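Local atomic coordinates of galactose mutarotase-like protein (Clostridium acetobutylicum, PDB entry 3OS7), a protein that probably binds carbohydrates and, as a member of the aldose 1-epimerase family, may interconvert the alpha and beta anomers of sugars. Residues A[31-34]-A[40-43]; A[72-77]-A[164-169]. All coordinates share one frame; numbering follows the deposited sequence.

Contact 1: A[31-34]-A[40-43]; sequences LIIP and VVEL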
loop_
_atom_site.group_PDB
_atom_site.type_symbol
_atom_site.label_atom_id
_atom_site.label_comp_id
_atom_site.label_asym_id
_atom_site.label_seq_id
_atom_site.Cartn_x
_atom_site.Cartn_y
_atom_site.Cartn_z
ATOM N N LEU A 31 -14.218 3.915 -3.975
ATOM C CA LEU A 31 -14.073 4.430 -5.344
ATOM C C LEU A 31 -12.719 3.974 -5.856
ATOM O O LEU A 31 -11.708 4.248 -5.227
ATOM C CB LEU A 31 -14.168 5.957 -5.342
ATOM C CG LEU A 31 -13.946 6.655 -6.689
ATOM C CD1 LEU A 31 -14.961 6.160 -7.724
ATOM C CD2 LEU A 31 -14.028 8.171 -6.459
ATOM N N ILE A 32 -12.699 3.307 -7.014
ATOM C CA ILE A 32 -11.495 2.849 -7.617
ATOM C C ILE A 32 -11.314 3.468 -9.015
ATOM O O ILE A 32 -12.293 3.673 -9.749
ATOM C CB ILE A 32 -11.433 1.293 -7.670
ATOM C CG1 ILE A 32 -10.026 0.800 -8.042
ATOM C CG2 ILE A 32 -12.487 0.705 -8.635
ATOM C CD1 ILE A 32 -9.887 -0.749 -7.891
ATOM N N ILE A 33 -10.056 3.808 -9.326
ATOM C CA ILE A 33 -9.701 4.451 -10.604
ATOM C C ILE A 33 -8.797 3.525 -11.444
ATOM O O ILE A 33 -7.559 3.561 -11.324
ATOM C CB ILE A 33 -8.971 5.789 -10.418
ATOM C CG1 ILE A 33 -9.624 6.681 -9.340
ATOM C CG2 ILE A 33 -8.913 6.529 -11.787
ATOM C CD1 ILE A 33 -11.043 7.100 -9.638
ATOM N N PRO A 34 -9.404 2.697 -12.302
ATOM C CA PRO A 34 -8.610 1.761 -13.102
ATOM C C PRO A 34 -7.495 2.404 -13.930
ATOM O O PRO A 34 -6.372 1.881 -13.939
ATOM C CB PRO A 34 -9.657 1.069 -13.979
ATOM C CG PRO A 34 -10.917 1.168 -13.187
ATOM C CD PRO A 34 -10.847 2.500 -12.495
ATOM N N VAL A 40 -7.729 2.512 -5.349
ATOM C CA VAL A 40 -8.840 2.837 -4.469
ATOM C C VAL A 40 -8.541 4.150 -3.691
ATOM O O VAL A 40 -7.755 4.168 -2.754
ATOM C CB VAL A 40 -9.174 1.686 -3.501
ATOM C CG1 VAL A 40 -10.350 2.067 -2.577
ATOM C CG2 VAL A 40 -9.483 0.411 -4.290
ATOM N N VAL A 41 -9.139 5.242 -4.141
ATOM C CA VAL A 41 -8.875 6.581 -3.627
ATOM C C VAL A 41 -9.818 7.038 -2.547
ATOM O O VAL A 41 -9.571 8.051 -1.892
ATOM C CB VAL A 41 -8.879 7.638 -4.759
ATOM C CG1 VAL A 41 -7.760 7.343 -5.731
ATOM C CG2 VAL A 41 -10.262 7.763 -5.468
ATOM N N GLU A 42 -10.887 6.286 -2.333
ATOM C CA GLU A 42 -11.832 6.575 -1.279
ATOM C C GLU A 42 -12.374 5.296 -0.650
ATOM O O GLU A 42 -12.683 4.365 -1.351
ATOM C CB GLU A 42 -13.000 7.399 -1.845
ATOM C CG GLU A 42 -13.776 8.082 -0.739
ATOM C CD GLU A 42 -14.807 9.048 -1.272
ATOM O OE1 GLU A 42 -15.614 8.609 -2.114
ATOM O OE2 GLU A 42 -14.791 10.230 -0.853
ATOM N N LEU A 43 -12.441 5.271 0.681
ATOM C CA LEU A 43 -13.116 4.218 1.444
ATOM C C LEU A 43 -13.760 4.896 2.647
ATOM O O LEU A 43 -13.050 5.449 3.505
ATOM C CB LEU A 43 -12.154 3.168 1.944
ATOM C CG LEU A 43 -12.799 2.079 2.815
ATOM C CD1 LEU A 43 -13.857 1.244 2.025
ATOM C CD2 LEU A 43 -11.748 1.183 3.445
#
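Ile32 lays its side chain against one methyl of Val40, with CD1 of Ile32 3.8 Å from CG2 of Val40 and CG1 of Ile32 just as close to it. CG1 lies anti to the backbone N (chi1 -168°), which brings both CG1 and CD1 over CG2 as the two side chains cross at a slant. The other sheet face carries Leu31, whose CD2 lies 3.9 Å from Val41 CG2. Val41 also receives Ile33, which comes in at about a right angle, its CG1 nearly equidistant from CG1 and CG2 of the valine. These contacts belong to a beta hairpin formed by strands 28-33 and 39-45, which run almost exactly antiparallel here (174°). A beta bulge interrupts the regular pairing: Leu31 lies opposite Glu42 in a hydrogen-bonded pair, while the next residue, Ile32, faces Val40 in a non-hydrogen-bonded pair, leaving Val41 as the extra residue. Around the bulge Leu31 O accepts the N-H of Val41 (N to O, 3.0 Å), and the CA-H of Val40 also points to it (CA to O, 3.3 Å). At the outer edge Leu31 N donates to Glu42 O over 3.1 Å, and the CB atoms of this pair meet beside the bond.

Contact 2: A[72-77]-A[164-169]; sequences YGLPVL and LKQTTS. With EDO (1,2-ethanediol), chain H.
Ser169 OG shares a hydrogen bond of 2.8 Å with O1 of a 1,2-ethanediol, probably left from crystallisation, which Gln152 also binds. Earlier on the same strand, the amide oxygen OE1 of Gln166 lies 3.6 Å from the methyl CD1 of Leu74. The extended chain, CG anti to the backbone N (chi1 169°), carries the amide across to Leu74; Gln166 is buried, and the Tyr157 hydroxyl satisfies OE1 with a hydrogen bond. Leu74 and Gln166 approach from opposite directions, and the same CD1 of Leu74 meets CD2 of Leu164 tip to tip at 4.2 Å. One methyl of Leu74 thus bridges two residues of the strand, Leu164 and Gln166, that point to the same side. Further along, Val76 CG2 and Thr168 CG2 only approach, at 4.4 Å, while the threonine hydroxyl OG1 is bonded to Tyr184 OH. In this beta-rich mutarotase-like fold, strand 163-172 runs between its antiparallel partners 151-160 and 329-340, and residues 74-76 run alongside residues 166-168, over the face that carries Leu164, Gln166 and Thr168, with strand 76-77 paired to strand 178-189.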
loop_
_atom_site.group_PDB
_atom_site.type_symbol
_atom_site.label_atom_id
_atom_site.label_comp_id
_atom_site.label_asym_id
_atom_site.label_seq_id
_atom_site.Cartn_x
_atom_site.Cartn_y
_atom_site.Cartn_z
ATOM N N TYR A 72 -2.113 9.375 -2.562
ATOM C CA TYR A 72 -3.526 9.144 -2.374
ATOM C C TYR A 72 -3.885 7.647 -2.373
ATOM O O TYR A 72 -3.288 6.823 -3.073
ATOM C CB TYR A 72 -4.333 9.786 -3.502
ATOM C CG TYR A 72 -4.197 11.293 -3.523
ATOM C CD1 TYR A 72 -4.923 12.080 -2.629
ATOM C CD2 TYR A 72 -3.346 11.917 -4.428
ATOM C CE1 TYR A 72 -4.792 13.491 -2.632
ATOM C CE2 TYR A 72 -3.224 13.300 -4.455
ATOM C CZ TYR A 72 -3.935 14.078 -3.555
ATOM O OH TYR A 72 -3.799 15.453 -3.589
ATOM N N GLY A 73 -4.906 7.331 -1.606
ATOM C CA GLY A 73 -5.557 6.008 -1.678
ATOM C C GLY A 73 -4.624 4.824 -1.419
ATOM O O GLY A 73 -3.812 4.836 -0.469
ATOM N N LEU A 74 -4.736 3.800 -2.273
ATOM C CA LEU A 74 -3.972 2.554 -2.138
ATOM C C LEU A 74 -3.116 2.329 -3.405
ATOM O O LEU A 74 -3.525 1.604 -4.325
ATOM C CB LEU A 74 -4.926 1.374 -1.913
ATOM C CG LEU A 74 -5.781 1.386 -0.642
ATOM C CD1 LEU A 74 -6.715 0.200 -0.593
ATOM C CD2 LEU A 74 -4.859 1.379 0.584
ATOM N N PRO A 75 -1.952 2.971 -3.474
ATOM C CA PRO A 75 -1.035 2.822 -4.612
ATOM C C PRO A 75 -0.209 1.551 -4.514
ATOM O O PRO A 75 0.626 1.415 -3.626
ATOM C CB PRO A 75 -0.119 4.046 -4.497
ATOM C CG PRO A 75 -0.690 4.859 -3.335
ATOM C CD PRO A 75 -1.400 3.901 -2.476
ATOM N N VAL A 76 -0.384 0.646 -5.475
ATOM C CA VAL A 76 0.392 -0.590 -5.471
ATOM C C VAL A 76 1.807 -0.385 -6.034
ATOM O O VAL A 76 2.002 0.208 -7.090
ATOM C CB VAL A 76 -0.371 -1.732 -6.169
ATOM C CG1 VAL A 76 -0.517 -1.470 -7.637
ATOM C CG2 VAL A 76 0.290 -3.082 -5.890
ATOM N N LEU A 77 2.796 -0.936 -5.331
ATOM C CA LEU A 77 4.201 -0.695 -5.644
ATOM C C LEU A 77 4.883 -1.985 -6.075
ATOM O O LEU A 77 4.694 -3.026 -5.435
ATOM C CB LEU A 77 4.931 -0.159 -4.422
ATOM C CG LEU A 77 4.296 1.005 -3.697
ATOM C CD1 LEU A 77 5.066 1.362 -2.431
ATOM C CD2 LEU A 77 4.202 2.241 -4.661
ATOM N N LEU A 164 -13.186 -3.423 3.891
ATOM C CA LEU A 164 -12.582 -3.694 2.597
ATOM C C LEU A 164 -11.502 -4.760 2.740
ATOM O O LEU A 164 -10.617 -4.613 3.553
ATOM C CB LEU A 164 -11.945 -2.430 2.011
ATOM C CG LEU A 164 -11.354 -2.561 0.598
ATOM C CD1 LEU A 164 -12.477 -2.780 -0.420
ATOM C CD2 LEU A 164 -10.559 -1.267 0.204
ATOM N N LYS A 165 -11.602 -5.817 1.939
ATOM C CA LYS A 165 -10.556 -6.838 1.832
ATOM C C LYS A 165 -9.893 -6.722 0.466
ATOM O O LYS A 165 -10.548 -6.675 -0.590
ATOM C CB LYS A 165 -11.145 -8.242 2.004
ATOM C CG LYS A 165 -10.132 -9.359 1.999
ATOM C CD LYS A 165 -10.745 -10.696 2.482
ATOM C CE LYS A 165 -11.180 -11.591 1.420
ATOM N NZ LYS A 165 -11.133 -13.013 1.932
ATOM N N GLN A 166 -8.585 -6.590 0.511
ATOM C CA GLN A 166 -7.761 -6.405 -0.646
ATOM C C GLN A 166 -6.898 -7.659 -0.792
ATOM O O GLN A 166 -6.035 -7.925 0.060
ATOM C CB GLN A 166 -6.867 -5.186 -0.403
ATOM C CG GLN A 166 -5.737 -4.993 -1.421
ATOM C CD GLN A 166 -4.731 -3.992 -0.918
ATOM O OE1 GLN A 166 -4.793 -2.798 -1.240
ATOM N NE2 GLN A 166 -3.845 -4.453 -0.054
ATOM N N THR A 167 -7.102 -8.412 -1.870
ATOM C CA THR A 167 -6.222 -9.535 -2.210
ATOM C C THR A 167 -5.400 -9.119 -3.436
ATOM O O THR A 167 -5.940 -8.904 -4.525
ATOM C CB THR A 167 -7.017 -10.863 -2.444
ATOM O OG1 THR A 167 -7.785 -11.183 -1.279
ATOM C CG2 THR A 167 -6.076 -12.053 -2.725
ATOM N N THR A 168 -4.086 -9.018 -3.238
ATOM C CA THR A 168 -3.125 -8.598 -4.270
ATOM C C THR A 168 -2.409 -9.844 -4.769
ATOM O O THR A 168 -1.968 -10.665 -3.984
ATOM C CB THR A 168 -2.094 -7.625 -3.689
ATOM O OG1 THR A 168 -2.793 -6.558 -3.033
ATOM C CG2 THR A 168 -1.156 -7.091 -4.756
ATOM N N SER A 169 -2.309 -10.012 -6.074
ATOM C CA SER A 169 -1.596 -11.185 -6.582
ATOM C C SER A 169 -0.883 -10.851 -7.844
ATOM O O SER A 169 -1.288 -9.945 -8.573
ATOM C CB SER A 169 -2.558 -12.366 -6.799
ATOM O OG SER A 169 -3.611 -12.002 -7.650
HETATM C C1 EDO H . -2.316 -13.743 -10.201
HETATM O O1 EDO H . -3.496 -14.143 -9.509
HETATM C C2 EDO H . -2.599 -12.486 -11.023
HETATM O O2 EDO H . -3.637 -12.726 -11.996
#

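In the fold
Both contacts are buried, but contact 2 lies nearer the middle of the chain, its centre about 5 Å from the chain centre against about 13 Å for contact 1. Contact 1 pairs neighbouring strands of one hairpin, so backbone hydrogen bonds and side chains work together; contact 2 brings together pieces 87 residues apart through side chains alone. The two meet directly, Leu43 CD2 packing on Leu164 CB at 3.9 Å. Tyr157, on strand 151-160, links them further: its side chain touches Ile32 and Val40 of contact 1 and Leu74 and Leu164 of contact 2. Asn39, just before Val40, adds a polar tie through bonds to Leu74 N and Tyr72 O.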